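Insecticidal Delta-Endotoxin Cry8Ea1 (Bacillus Thuringiensis, PDB 3EB7) kills larvae of the soil-dwelling beetle Holotrichia parallela, probably by inserting into the membranes of midgut cells and forming pores, as in other three-domain Cry toxins. Local coordinates at residues 495-501 with 552-558; 478-482 with 564-569; 246-250 with 346-350; 295-301 with 381-387; 105-110 with 156-160. One frame throughout, in Å; residues are numbered along the deposited sequence.

Interaction 1 (495-501 with 552-558)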
# COMPACT_ATOMS: atom_id res chain seq x y z
N LEU A 495 -5.69 20.53 23.09
CA LEU A 495 -4.55 19.87 23.73
C LEU A 495 -4.88 19.22 25.09
O LEU A 495 -4.05 18.51 25.66
CB LEU A 495 -3.39 20.83 23.88
CG LEU A 495 -2.38 20.92 22.73
CD1 LEU A 495 -1.41 22.11 23.00
CD2 LEU A 495 -1.61 19.61 22.52
N SER A 496 -6.09 19.48 25.58
CA SER A 496 -6.57 19.00 26.86
C SER A 496 -7.24 17.63 26.68
O SER A 496 -7.60 16.98 27.65
CB SER A 496 -7.56 20.02 27.45
OG SER A 496 -8.66 20.23 26.58
N GLN A 497 -7.39 17.21 25.42
CA GLN A 497 -7.95 15.92 25.05
C GLN A 497 -7.05 14.79 25.59
O GLN A 497 -5.84 14.76 25.33
CB GLN A 497 -8.04 15.82 23.53
CG GLN A 497 -8.43 14.47 22.99
CD GLN A 497 -9.84 14.17 23.30
OE1 GLN A 497 -10.70 15.03 23.13
NE2 GLN A 497 -10.12 12.96 23.78
N LYS A 498 -7.66 13.87 26.34
CA LYS A 498 -6.98 12.63 26.76
C LYS A 498 -6.92 11.58 25.64
O LYS A 498 -7.84 11.45 24.82
CB LYS A 498 -7.69 12.00 27.96
CG LYS A 498 -7.87 12.91 29.14
CD LYS A 498 -6.54 13.26 29.74
CE LYS A 498 -6.66 13.34 31.26
NZ LYS A 498 -8.10 13.58 31.68
N TYR A 499 -5.84 10.82 25.65
CA TYR A 499 -5.64 9.73 24.74
C TYR A 499 -5.13 8.55 25.55
O TYR A 499 -4.42 8.71 26.54
CB TYR A 499 -4.56 10.09 23.69
CG TYR A 499 -4.95 11.18 22.72
CD1 TYR A 499 -4.58 12.51 22.96
CD2 TYR A 499 -5.69 10.88 21.56
CE1 TYR A 499 -4.96 13.53 22.08
CE2 TYR A 499 -6.07 11.89 20.68
CZ TYR A 499 -5.69 13.22 20.94
OH TYR A 499 -6.04 14.22 20.07
N ARG A 500 -5.50 7.35 25.11
CA ARG A 500 -4.77 6.17 25.51
C ARG A 500 -4.21 5.58 24.23
O ARG A 500 -4.64 5.94 23.13
CB ARG A 500 -5.64 5.17 26.26
CG ARG A 500 -6.67 4.50 25.42
CD ARG A 500 -7.68 3.73 26.23
NE ARG A 500 -8.46 2.79 25.43
CZ ARG A 500 -7.95 1.70 24.84
NH1 ARG A 500 -6.65 1.41 24.93
NH2 ARG A 500 -8.75 0.90 24.16
N VAL A 501 -3.28 4.65 24.41
CA VAL A 501 -2.44 4.10 23.38
C VAL A 501 -2.55 2.58 23.40
O VAL A 501 -2.56 1.96 24.46
CB VAL A 501 -0.93 4.47 23.67
CG1 VAL A 501 0.04 3.58 22.94
CG2 VAL A 501 -0.66 5.92 23.31
N PRO A 552 -4.85 6.92 30.58
CA PRO A 552 -4.66 7.91 29.53
C PRO A 552 -3.55 8.92 29.88
O PRO A 552 -2.86 8.77 30.91
CB PRO A 552 -6.01 8.59 29.46
CG PRO A 552 -6.48 8.59 30.89
CD PRO A 552 -5.97 7.27 31.48
N PHE A 553 -3.37 9.91 29.00
CA PHE A 553 -2.43 11.00 29.18
C PHE A 553 -2.83 12.07 28.19
O PHE A 553 -3.66 11.83 27.30
CB PHE A 553 -1.00 10.54 28.90
CG PHE A 553 -0.75 10.14 27.44
CD1 PHE A 553 -0.34 11.08 26.50
CD2 PHE A 553 -0.92 8.82 27.02
CE1 PHE A 553 -0.12 10.70 25.17
CE2 PHE A 553 -0.71 8.46 25.73
CZ PHE A 553 -0.31 9.40 24.80
N THR A 554 -2.26 13.26 28.35
CA THR A 554 -2.39 14.34 27.38
C THR A 554 -1.02 14.66 26.76
O THR A 554 0.02 14.41 27.36
CB THR A 554 -2.95 15.61 28.04
OG1 THR A 554 -2.09 15.96 29.12
CG2 THR A 554 -4.34 15.37 28.59
N PHE A 555 -1.03 15.22 25.55
CA PHE A 555 0.17 15.83 25.02
C PHE A 555 0.48 17.18 25.68
O PHE A 555 -0.40 17.87 26.15
CB PHE A 555 0.07 15.94 23.49
CG PHE A 555 0.06 14.61 22.81
CD1 PHE A 555 -1.14 14.04 22.40
CD2 PHE A 555 1.24 13.92 22.62
CE1 PHE A 555 -1.16 12.80 21.81
CE2 PHE A 555 1.24 12.70 22.02
CZ PHE A 555 0.03 12.12 21.62
N ASN A 556 1.74 17.56 25.69
CA ASN A 556 2.20 18.81 26.26
C ASN A 556 1.95 19.99 25.31
O ASN A 556 1.55 21.09 25.73
CB ASN A 556 3.70 18.70 26.57
CG ASN A 556 4.03 17.63 27.61
OD1 ASN A 556 3.21 17.29 28.45
ND2 ASN A 556 5.27 17.11 27.56
N GLN A 557 2.21 19.77 24.02
CA GLN A 557 2.06 20.85 23.06
C GLN A 557 1.67 20.34 21.69
O GLN A 557 1.55 19.11 21.50
CB GLN A 557 3.31 21.74 23.02
CG GLN A 557 4.43 21.25 22.19
CD GLN A 557 5.43 20.42 22.95
OE1 GLN A 557 5.06 19.52 23.70
NE2 GLN A 557 6.72 20.70 22.74
N ALA A 558 1.45 21.28 20.76
CA ALA A 558 0.97 20.98 19.41
C ALA A 558 1.98 20.12 18.63
O ALA A 558 1.60 19.22 17.89
CB ALA A 558 0.65 22.27 18.67
O HOH W 1 -3.78 16.13 24.56
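Y499 and F555 hold nearly the same first torsion, chi1 -67° and -66°, with CG anti to the carbonyl carbon; each carries its ring to the shared side, within the beta sandwich that forms the C-terminal domain, where the two side chains cross at about a right angle and F555 CE1 comes 3.6 Å from Y499 CD1. The pair is an offset edge-to-face stack: F555 turns its edge toward the face of Y499, with centroids 5.5 Å apart. In F553, CG lies between the backbone N and the carbonyl carbon, and V501 CG2 lies at the edge of the F553 ring, in its plane, 3.5 Å from CE2. Backbone evidence for the pairing is a single antiparallel bridge, a hydrogen-bonded pair: Y499 N to F553 O and F553 N to Y499 O, each 2.9 Å. Beyond the bridge the chains diverge, and a water takes over. It donates to L495 O and Q497 O, and accepts from F555 N at 3.1 Å. On its other edge the strand of 498-501 pairs with strand 578-588 through K498 and R500. Outside the rings, the bent lysine chain of K498 crosses T554, its CD pressed to 3.3 Å from the methyl CG2, tighter than ordinary van der Waals contact.

Interaction 2 (478-482 with 564-569)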
# COMPACT_ATOMS: atom_id res chain seq x y z
N PHE A 478 13.27 -5.79 17.21
CA PHE A 478 14.29 -5.83 18.26
C PHE A 478 14.67 -7.27 18.57
O PHE A 478 13.80 -8.09 18.80
CB PHE A 478 13.83 -5.12 19.52
CG PHE A 478 13.37 -3.71 19.27
CD1 PHE A 478 12.05 -3.44 18.91
CD2 PHE A 478 14.27 -2.65 19.35
CE1 PHE A 478 11.63 -2.14 18.63
CE2 PHE A 478 13.85 -1.33 19.08
CZ PHE A 478 12.54 -1.08 18.72
N ASN A 479 15.96 -7.57 18.50
CA ASN A 479 16.51 -8.83 18.98
C ASN A 479 17.01 -8.69 20.42
O ASN A 479 17.37 -9.66 21.06
CB ASN A 479 17.66 -9.32 18.09
CG ASN A 479 17.18 -9.82 16.73
OD1 ASN A 479 17.69 -9.38 15.69
ND2 ASN A 479 16.22 -10.74 16.74
N SER A 480 16.98 -7.46 20.93
CA SER A 480 17.32 -7.14 22.31
C SER A 480 16.74 -5.78 22.61
O SER A 480 16.13 -5.16 21.74
CB SER A 480 18.84 -7.10 22.50
OG SER A 480 19.42 -6.07 21.71
N SER A 481 16.95 -5.30 23.82
CA SER A 481 16.36 -4.08 24.32
C SER A 481 16.69 -2.90 23.46
O SER A 481 17.84 -2.73 23.05
CB SER A 481 16.88 -3.80 25.74
OG SER A 481 16.59 -4.91 26.56
N GLY A 482 15.71 -2.06 23.21
CA GLY A 482 15.97 -0.86 22.42
C GLY A 482 14.71 -0.04 22.34
O GLY A 482 13.71 -0.36 22.98
N ILE A 564 8.63 4.50 21.71
CA ILE A 564 8.30 3.24 22.34
C ILE A 564 9.60 2.58 22.72
O ILE A 564 10.54 2.52 21.91
CB ILE A 564 7.45 2.31 21.40
CG1 ILE A 564 6.13 2.97 20.92
CG2 ILE A 564 7.16 0.96 22.07
CD1 ILE A 564 5.29 3.61 22.01
N SER A 565 9.67 2.10 23.96
CA SER A 565 10.85 1.41 24.46
C SER A 565 10.51 -0.02 24.86
O SER A 565 9.47 -0.24 25.52
CB SER A 565 11.41 2.16 25.67
OG SER A 565 11.91 3.43 25.26
N VAL A 566 11.35 -0.97 24.44
CA VAL A 566 11.21 -2.37 24.85
C VAL A 566 12.49 -2.90 25.58
O VAL A 566 13.64 -2.51 25.25
CB VAL A 566 10.72 -3.35 23.71
CG1 VAL A 566 9.38 -2.88 23.11
CG2 VAL A 566 11.80 -3.58 22.64
N ARG A 567 12.26 -3.78 26.54
CA ARG A 567 13.20 -4.09 27.61
C ARG A 567 12.87 -5.47 28.23
O ARG A 567 11.75 -5.98 28.07
CB ARG A 567 12.99 -3.00 28.65
CG ARG A 567 14.07 -2.79 29.62
CD ARG A 567 13.72 -1.62 30.50
NE ARG A 567 13.68 -0.40 29.69
CZ ARG A 567 13.12 0.75 30.07
NH1 ARG A 567 12.53 0.88 31.26
NH2 ARG A 567 13.15 1.79 29.23
N ASN A 568 13.85 -6.05 28.92
CA ASN A 568 13.63 -7.19 29.83
C ASN A 568 12.96 -8.36 29.14
O ASN A 568 11.86 -8.78 29.51
CB ASN A 568 12.82 -6.72 31.07
CG ASN A 568 12.92 -7.69 32.26
OD1 ASN A 568 13.85 -8.52 32.35
ND2 ASN A 568 11.97 -7.58 33.20
N PHE A 569 13.61 -8.86 28.10
CA PHE A 569 13.10 -9.95 27.29
C PHE A 569 13.10 -11.24 28.13
O PHE A 569 14.11 -11.55 28.77
CB PHE A 569 13.99 -10.15 26.06
CG PHE A 569 13.80 -9.13 24.94
CD1 PHE A 569 14.20 -9.44 23.63
CD2 PHE A 569 13.24 -7.87 25.18
CE1 PHE A 569 14.05 -8.49 22.60
CE2 PHE A 569 13.11 -6.93 24.16
CZ PHE A 569 13.52 -7.24 22.89
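G482 and V566 form an antiparallel hydrogen-bonded pair, with V566 N to G482 O at 2.8 Å and nearly straight (168°), and G482 N to V566 O at 2.9 Å and more bent (145°). Just before it, S481 CA brings its hydrogen to V566 O, a CA-H...O contact that adds a second, weaker approach to the same carbonyl. The side chain of V566 lies over F478: with CG1 anti to the carbonyl carbon (chi1 -56°), CG2 falls between the backbone N and the carbonyl carbon and stands 4.0 Å from the centroid of the F478 ring, a CH-pi contact on the face but displaced toward the rim. F569 comes in from the far end of its segment and lies within the bend of 478-481. The amide N of S481 lies over one face of its ring, F478 CB and V566 CG2 stand at its edge, and CE1 reaches S480 N at 3.5 Å. The bend carries the chain between the two layers of the C-terminal beta sandwich: F478 ends a strand bonded through its backbone to V578, whereas G482 begins one that pairs with strand 559-567. I580, in strand 578-588, touches both F478 and V566, placing the CH-pi pair in the filling between the layers. F569 also packs on V578 and V509. At the surface, S481 OG lies 3.6 Å from R567 CA, a van der Waals approach alongside the strand.

Interaction 3 (246-250 with 346-350)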
# COMPACT_ATOMS: atom_id res chain seq x y z
N PRO A 246 11.24 0.14 -14.74
CA PRO A 246 12.41 0.93 -15.10
C PRO A 246 12.19 1.83 -16.36
O PRO A 246 11.48 1.43 -17.32
CB PRO A 246 13.48 -0.15 -15.34
CG PRO A 246 13.09 -1.27 -14.51
CD PRO A 246 11.57 -1.29 -14.59
N ILE A 247 12.77 3.04 -16.35
CA ILE A 247 12.54 4.02 -17.41
C ILE A 247 13.58 3.83 -18.50
O ILE A 247 14.59 4.57 -18.60
CB ILE A 247 12.47 5.47 -16.88
CG1 ILE A 247 11.47 5.53 -15.69
CG2 ILE A 247 11.99 6.41 -18.00
CD1 ILE A 247 11.55 6.77 -14.86
N GLY A 248 13.35 2.78 -19.29
CA GLY A 248 14.20 2.38 -20.40
C GLY A 248 13.29 1.92 -21.53
O GLY A 248 12.19 1.42 -21.30
N ALA A 249 13.76 2.11 -22.76
CA ALA A 249 12.96 1.80 -23.91
C ALA A 249 12.82 0.28 -24.07
O ALA A 249 13.75 -0.47 -23.80
CB ALA A 249 13.59 2.45 -25.16
N ILE A 250 11.65 -0.16 -24.53
CA ILE A 250 11.37 -1.60 -24.74
C ILE A 250 10.64 -1.76 -26.05
O ILE A 250 9.70 -1.03 -26.34
CB ILE A 250 10.56 -2.21 -23.58
CG1 ILE A 250 11.49 -2.56 -22.40
CG2 ILE A 250 9.81 -3.49 -24.01
CD1 ILE A 250 10.76 -2.81 -21.09
N SER A 346 7.82 10.45 -18.61
CA SER A 346 9.23 10.35 -18.94
C SER A 346 9.42 9.87 -20.35
O SER A 346 8.63 9.05 -20.85
CB SER A 346 9.98 9.38 -18.01
OG SER A 346 9.65 9.58 -16.64
N THR A 347 10.49 10.34 -20.99
CA THR A 347 10.84 9.85 -22.29
C THR A 347 12.09 8.96 -22.19
O THR A 347 13.20 9.42 -21.99
CB THR A 347 11.04 11.03 -23.27
OG1 THR A 347 9.84 11.80 -23.34
CG2 THR A 347 11.41 10.54 -24.68
N ALA A 348 11.88 7.66 -22.33
CA ALA A 348 12.97 6.75 -22.44
C ALA A 348 13.46 6.75 -23.91
O ALA A 348 12.73 6.35 -24.84
CB ALA A 348 12.53 5.37 -21.97
N GLY A 349 14.70 7.24 -24.11
CA GLY A 349 15.27 7.49 -25.42
C GLY A 349 16.20 6.37 -25.84
O GLY A 349 16.77 5.66 -24.98
N VAL A 350 16.33 6.21 -27.16
CA VAL A 350 17.34 5.34 -27.80
C VAL A 350 17.97 6.12 -28.94
O VAL A 350 17.25 6.65 -29.81
CB VAL A 350 16.76 4.03 -28.47
CG1 VAL A 350 17.92 3.08 -28.84
CG2 VAL A 350 15.79 3.33 -27.58
O HOH W 2 15.70 4.01 -22.93
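The flat group facing the strand is the peptide between G248 and A249, and the methyl of A348 sits squarely on one face of it: A348 CB is 3.6 Å from both G248 C and A249 N, almost directly above the plane. The N-H of the same peptide donates to a water at 2.7 Å, and that water donates in turn to G349 O, making the one polar link between the segments; no direct hydrogen bond joins them. On either side of the A348 methyl, two aliphatic groups complete the packing. I247 has CG2 anti to its backbone N, which directs this methyl at the strand, where it meets S346 CB at 3.6 Å and A348 CB at 4.1 Å. A249 CB presses on V350 CG2 at 3.4 Å, closer than usual for two carbons, and V350 presents that branch with CG2 anti to its carbonyl carbon. The chain bends at I247 in an inverse gamma turn, its G248 N to P246 O bond weak. All six touching residues are buried within the beta-prism domain. There the loop 246-250 runs over strand 340-352, tied through I247 to the backbone of P428 and through A249 to that of W256. F430 of strand 427-434 touches both I247 and S346, while V361 and Y359 of strand 357-369 reach I247 and V350 respectively.

Interaction 4 (295-301 with 381-387). With SO4 (sulfate ion), chain E.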
# COMPACT_ATOMS: atom_id res chain seq x y z
N SER A 295 23.45 15.33 -36.96
CA SER A 295 22.21 15.91 -36.42
C SER A 295 21.46 15.00 -35.46
O SER A 295 20.35 15.31 -35.05
CB SER A 295 21.30 16.31 -37.59
OG SER A 295 21.61 15.55 -38.78
N ASN A 296 22.04 13.87 -35.12
CA ASN A 296 21.40 12.97 -34.20
C ASN A 296 22.15 12.96 -32.88
O ASN A 296 23.35 12.63 -32.83
CB ASN A 296 21.31 11.57 -34.79
CG ASN A 296 20.10 11.40 -35.65
OD1 ASN A 296 19.67 12.33 -36.31
ND2 ASN A 296 19.53 10.22 -35.62
N TYR A 297 21.45 13.29 -31.81
CA TYR A 297 22.11 13.25 -30.51
C TYR A 297 21.12 13.06 -29.40
O TYR A 297 19.97 13.52 -29.48
CB TYR A 297 22.92 14.53 -30.24
CG TYR A 297 22.11 15.80 -30.31
CD1 TYR A 297 22.02 16.51 -31.49
CD2 TYR A 297 21.41 16.27 -29.20
CE1 TYR A 297 21.27 17.71 -31.57
CE2 TYR A 297 20.64 17.46 -29.26
CZ TYR A 297 20.59 18.17 -30.45
OH TYR A 297 19.87 19.33 -30.53
N LEU A 298 21.60 12.38 -28.36
CA LEU A 298 20.86 12.13 -27.14
C LEU A 298 21.55 12.80 -25.95
O LEU A 298 22.69 12.46 -25.58
CB LEU A 298 20.70 10.60 -26.93
CG LEU A 298 19.97 10.02 -25.70
CD1 LEU A 298 18.49 10.45 -25.63
CD2 LEU A 298 20.15 8.45 -25.63
N LYS A 299 20.85 13.76 -25.35
CA LYS A 299 21.29 14.28 -24.05
C LYS A 299 20.44 13.61 -22.97
O LYS A 299 19.21 13.76 -22.95
CB LYS A 299 21.14 15.77 -23.97
CG LYS A 299 22.12 16.55 -24.73
CD LYS A 299 21.61 17.98 -24.76
CE LYS A 299 22.70 18.95 -25.00
NZ LYS A 299 22.06 20.20 -25.52
N LYS A 300 21.11 12.89 -22.08
CA LYS A 300 20.41 11.95 -21.22
C LYS A 300 20.89 12.01 -19.77
O LYS A 300 21.96 12.50 -19.49
CB LYS A 300 20.51 10.52 -21.78
CG LYS A 300 21.92 10.01 -21.96
CD LYS A 300 21.90 8.50 -22.28
CE LYS A 300 23.19 7.99 -22.97
NZ LYS A 300 24.30 8.01 -22.01
N TRP A 301 20.05 11.51 -18.88
CA TRP A 301 20.30 11.40 -17.45
C TRP A 301 21.35 10.30 -17.25
O TRP A 301 21.06 9.08 -17.47
CB TRP A 301 18.95 11.00 -16.83
CG TRP A 301 18.84 10.83 -15.31
CD1 TRP A 301 19.78 10.30 -14.43
CD2 TRP A 301 17.68 11.13 -14.51
NE1 TRP A 301 19.26 10.29 -13.14
CE2 TRP A 301 17.98 10.77 -13.17
CE3 TRP A 301 16.41 11.65 -14.81
CZ2 TRP A 301 17.06 10.96 -12.12
CZ3 TRP A 301 15.51 11.84 -13.77
CH2 TRP A 301 15.84 11.49 -12.43
N TYR A 381 12.73 18.35 -16.63
CA TYR A 381 14.02 17.98 -17.14
C TYR A 381 13.92 17.73 -18.67
O TYR A 381 13.32 16.75 -19.12
CB TYR A 381 14.49 16.70 -16.40
CG TYR A 381 15.77 16.12 -16.93
CD1 TYR A 381 17.01 16.76 -16.68
CD2 TYR A 381 15.76 14.95 -17.69
CE1 TYR A 381 18.21 16.22 -17.17
CE2 TYR A 381 16.95 14.43 -18.23
CZ TYR A 381 18.17 15.05 -17.94
OH TYR A 381 19.35 14.53 -18.42
N ASN A 382 14.49 18.64 -19.47
CA ASN A 382 14.66 18.40 -20.90
C ASN A 382 15.89 19.07 -21.52
O ASN A 382 15.80 20.14 -22.12
CB ASN A 382 13.38 18.75 -21.67
CG ASN A 382 13.43 18.30 -23.15
OD1 ASN A 382 14.35 17.59 -23.61
ND2 ASN A 382 12.41 18.72 -23.90
N PRO A 383 17.07 18.43 -21.40
CA PRO A 383 18.26 19.13 -21.96
C PRO A 383 18.24 19.26 -23.50
O PRO A 383 18.88 20.17 -24.02
CB PRO A 383 19.44 18.29 -21.48
CG PRO A 383 18.83 16.97 -21.04
CD PRO A 383 17.40 17.14 -20.76
N GLY A 384 17.51 18.39 -24.20
CA GLY A 384 17.28 18.53 -25.64
C GLY A 384 17.91 17.44 -26.47
O GLY A 384 19.11 17.31 -26.49
N SER A 385 17.08 16.62 -27.12
CA SER A 385 17.56 15.56 -27.97
C SER A 385 16.94 15.69 -29.35
O SER A 385 15.94 16.41 -29.53
CB SER A 385 17.23 14.20 -27.36
OG SER A 385 17.90 14.01 -26.11
N GLU A 386 17.52 15.01 -30.32
CA GLU A 386 17.09 15.10 -31.72
C GLU A 386 17.41 13.80 -32.47
O GLU A 386 18.44 13.17 -32.23
CB GLU A 386 17.78 16.30 -32.39
CG GLU A 386 16.84 17.28 -33.12
CD GLU A 386 15.74 17.94 -32.25
OE1 GLU A 386 15.98 19.04 -31.71
OE2 GLU A 386 14.62 17.38 -32.14
N GLY A 387 16.49 13.39 -33.34
CA GLY A 387 16.64 12.18 -34.17
C GLY A 387 16.69 10.86 -33.40
O GLY A 387 17.32 9.92 -33.85
S SO4 E . 24.63 21.48 -27.65
O1 SO4 E . 25.53 21.96 -28.69
O2 SO4 E . 24.49 22.50 -26.61
O3 SO4 E . 23.35 21.18 -28.31
O4 SO4 E . 25.14 20.26 -27.01
O HOH W 3 17.01 15.32 -23.86
O HOH W 4 19.75 20.99 -26.37
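S385 supplies its side-chain hydroxyl where a strand partner would normally offer a carbonyl: K299 N donates to S385 OG at 3.1 Å (149°). The same OG donates to a water that binds K299 O and G384 N, and the backbone separation here is thus filled by a hydroxyl and a water. Regular pairing is confined to one antiparallel bridge, the hydrogen-bonded pair Y297 and E386, whose two N-to-O bonds are both 3.0 Å. At this bridge the Y297 ring, its CG held between backbone N and carbonyl carbon (chi1 58°), receives E386 CB over one face, offset toward the rim and 4.1 Å from the centroid, while G384 O lies at the ring's edge. K299 extends alongside P383 and G384. Its CD lies 3.1 Å from G384 O, and its NZ donates to a second water shared with P383 O and, weakly, to a sulfate ion probably from the crystallisation liquor. At the far end W301 turns its edge toward the face of Y381, the centroid of its six-membered ring 5.8 Å from that of the Y381 ring and the planes at 70°. The hydroxyl of Y381 is hydrogen-bonded to T287, and the W301 ring also stacks on F421. The contact thus joins a strand of one four-stranded Greek-key sheet to the connection between strands 376-381 and 389-394 of another, an association of sheets characteristic of the Cry beta-prism domain.

Interaction 5 (105-110 with 156-160)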
# COMPACT_ATOMS: atom_id res chain seq x y z
N VAL A 105 -34.23 -7.01 4.56
CA VAL A 105 -32.81 -6.69 4.68
C VAL A 105 -32.04 -7.82 5.35
O VAL A 105 -30.96 -8.19 4.91
CB VAL A 105 -32.57 -5.30 5.39
CG1 VAL A 105 -33.02 -5.32 6.84
CG2 VAL A 105 -31.13 -4.86 5.29
N ARG A 106 -32.60 -8.40 6.41
CA ARG A 106 -31.98 -9.51 7.10
C ARG A 106 -31.83 -10.70 6.14
O ARG A 106 -30.77 -11.33 6.04
CB ARG A 106 -32.84 -9.88 8.30
CG ARG A 106 -32.26 -10.92 9.20
CD ARG A 106 -33.35 -11.64 10.02
NE ARG A 106 -34.27 -10.69 10.65
CZ ARG A 106 -35.54 -10.94 10.94
NH1 ARG A 106 -36.07 -12.14 10.66
NH2 ARG A 106 -36.29 -10.00 11.51
N ASN A 107 -32.92 -11.00 5.42
CA ASN A 107 -32.97 -12.07 4.44
C ASN A 107 -31.96 -11.89 3.28
O ASN A 107 -31.34 -12.84 2.85
CB ASN A 107 -34.44 -12.25 3.98
CG ASN A 107 -34.59 -12.97 2.63
OD1 ASN A 107 -34.27 -14.17 2.50
ND2 ASN A 107 -35.13 -12.25 1.63
N ARG A 108 -31.77 -10.67 2.81
CA ARG A 108 -30.84 -10.42 1.70
C ARG A 108 -29.39 -10.63 2.15
O ARG A 108 -28.56 -11.10 1.38
CB ARG A 108 -31.00 -8.99 1.14
CG ARG A 108 -32.31 -8.70 0.44
CD ARG A 108 -32.48 -9.54 -0.79
NE ARG A 108 -33.84 -9.42 -1.34
CZ ARG A 108 -34.43 -10.34 -2.11
NH1 ARG A 108 -33.78 -11.46 -2.45
NH2 ARG A 108 -35.67 -10.14 -2.55
N PHE A 109 -29.12 -10.23 3.39
CA PHE A 109 -27.83 -10.29 4.04
C PHE A 109 -27.44 -11.75 4.24
O PHE A 109 -26.29 -12.13 4.01
CB PHE A 109 -27.88 -9.55 5.39
CG PHE A 109 -26.79 -9.96 6.35
CD1 PHE A 109 -25.59 -9.24 6.41
CD2 PHE A 109 -26.95 -11.09 7.17
CE1 PHE A 109 -24.56 -9.66 7.26
CE2 PHE A 109 -25.94 -11.51 8.02
CZ PHE A 109 -24.73 -10.80 8.06
N GLU A 110 -28.41 -12.56 4.67
CA GLU A 110 -28.17 -13.98 4.93
C GLU A 110 -27.96 -14.72 3.64
O GLU A 110 -27.20 -15.66 3.58
CB GLU A 110 -29.34 -14.61 5.68
CG GLU A 110 -29.52 -14.13 7.14
CD GLU A 110 -30.85 -14.63 7.76
OE1 GLU A 110 -31.49 -15.54 7.19
OE2 GLU A 110 -31.27 -14.10 8.81
N GLU A 156 -30.65 -4.37 15.64
CA GLU A 156 -31.71 -3.64 14.93
C GLU A 156 -32.61 -4.50 14.03
O GLU A 156 -33.84 -4.29 14.00
CB GLU A 156 -31.06 -2.53 14.11
CG GLU A 156 -31.71 -1.21 14.27
CD GLU A 156 -30.75 -0.10 14.71
OE1 GLU A 156 -31.22 0.75 15.52
OE2 GLU A 156 -29.57 -0.06 14.26
N TRP A 157 -32.02 -5.46 13.32
CA TRP A 157 -32.77 -6.38 12.46
C TRP A 157 -33.31 -7.58 13.22
O TRP A 157 -33.90 -8.47 12.62
CB TRP A 157 -31.91 -6.94 11.32
CG TRP A 157 -31.25 -5.92 10.43
CD1 TRP A 157 -31.65 -4.61 10.23
CD2 TRP A 157 -30.10 -6.12 9.61
NE1 TRP A 157 -30.80 -4.00 9.33
CE2 TRP A 157 -29.85 -4.90 8.93
CE3 TRP A 157 -29.27 -7.21 9.36
CZ2 TRP A 157 -28.78 -4.75 8.04
CZ3 TRP A 157 -28.21 -7.07 8.47
CH2 TRP A 157 -27.97 -5.84 7.83
N GLY A 158 -33.08 -7.62 14.53
CA GLY A 158 -33.62 -8.70 15.35
C GLY A 158 -32.84 -10.01 15.38
O GLY A 158 -33.41 -11.09 15.69
N PHE A 159 -31.54 -9.95 15.10
CA PHE A 159 -30.71 -11.11 15.35
C PHE A 159 -30.58 -11.29 16.85
O PHE A 159 -30.62 -10.31 17.61
CB PHE A 159 -29.32 -10.97 14.72
CG PHE A 159 -29.30 -11.23 13.25
CD1 PHE A 159 -28.86 -10.24 12.37
CD2 PHE A 159 -29.70 -12.46 12.73
CE1 PHE A 159 -28.82 -10.45 10.99
CE2 PHE A 159 -29.66 -12.70 11.34
CZ PHE A 159 -29.22 -11.69 10.47
N SER A 160 -30.46 -12.55 17.28
CA SER A 160 -30.18 -12.84 18.68
C SER A 160 -28.72 -12.52 18.96
O SER A 160 -27.89 -12.39 18.04
CB SER A 160 -30.52 -14.29 19.03
OG SER A 160 -29.78 -15.22 18.25
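R106 reaches over to the carbonyl of W157 with two donors of its guanidinium: NE to W157 O is 3.0 Å, with the oxygen tilted 23° from the guanidinium plane, and NH2 adds a weak bond to the same oxygen, also 3.0 Å. Beside this grip, R106 CG lies 3.4 Å from CZ of F159, the two side chains sliding past each other in opposite directions. V105 sets CG1 over the five-membered ring of W157, 3.7 Å from its centroid and close to the ring normal, while CG2 meets CZ2. W157 in turn directs its edge at the face of F109, an offset edge-to-face pair with the centroid of its six-membered ring 5.7 Å from that of F109. F109, W157 and F159 form an aromatic cluster that seats the turn between two helices of the N-terminal bundle, the domain linked to pore formation in Cry toxins, against helix 99-119. Farther out, Y167 of helix 161-191 meets both F109 and F159 edge-to-face, and W92 of helix 65-93 meets W157 likewise. S160 N-caps helix 161-191 through a weak bond from A163 N to its OG.

Counting from the N terminus, interaction 5 comes first, closing a loop of 45 mostly helical residues inside the N-terminal bundle. Interaction 3 opens next at 246-250, and interaction 4 opens at 295-301 before interaction 3 closes at 346-350 and interaction 4 at 381-387. The two loops therefore cross; their centres lie about 13 Å apart, and both contacts join strands to connections of the beta-prism domain. In the C-terminal sandwich interaction 1 is nested: 495-501 and 552-558 both fall within the span closed by 478-482 with 564-569, and the nearest atoms of interactions 1 and 2 are about 5 Å apart. Interactions 4 and 5 have centres about 66 Å apart, on opposite sides of the chain's centre.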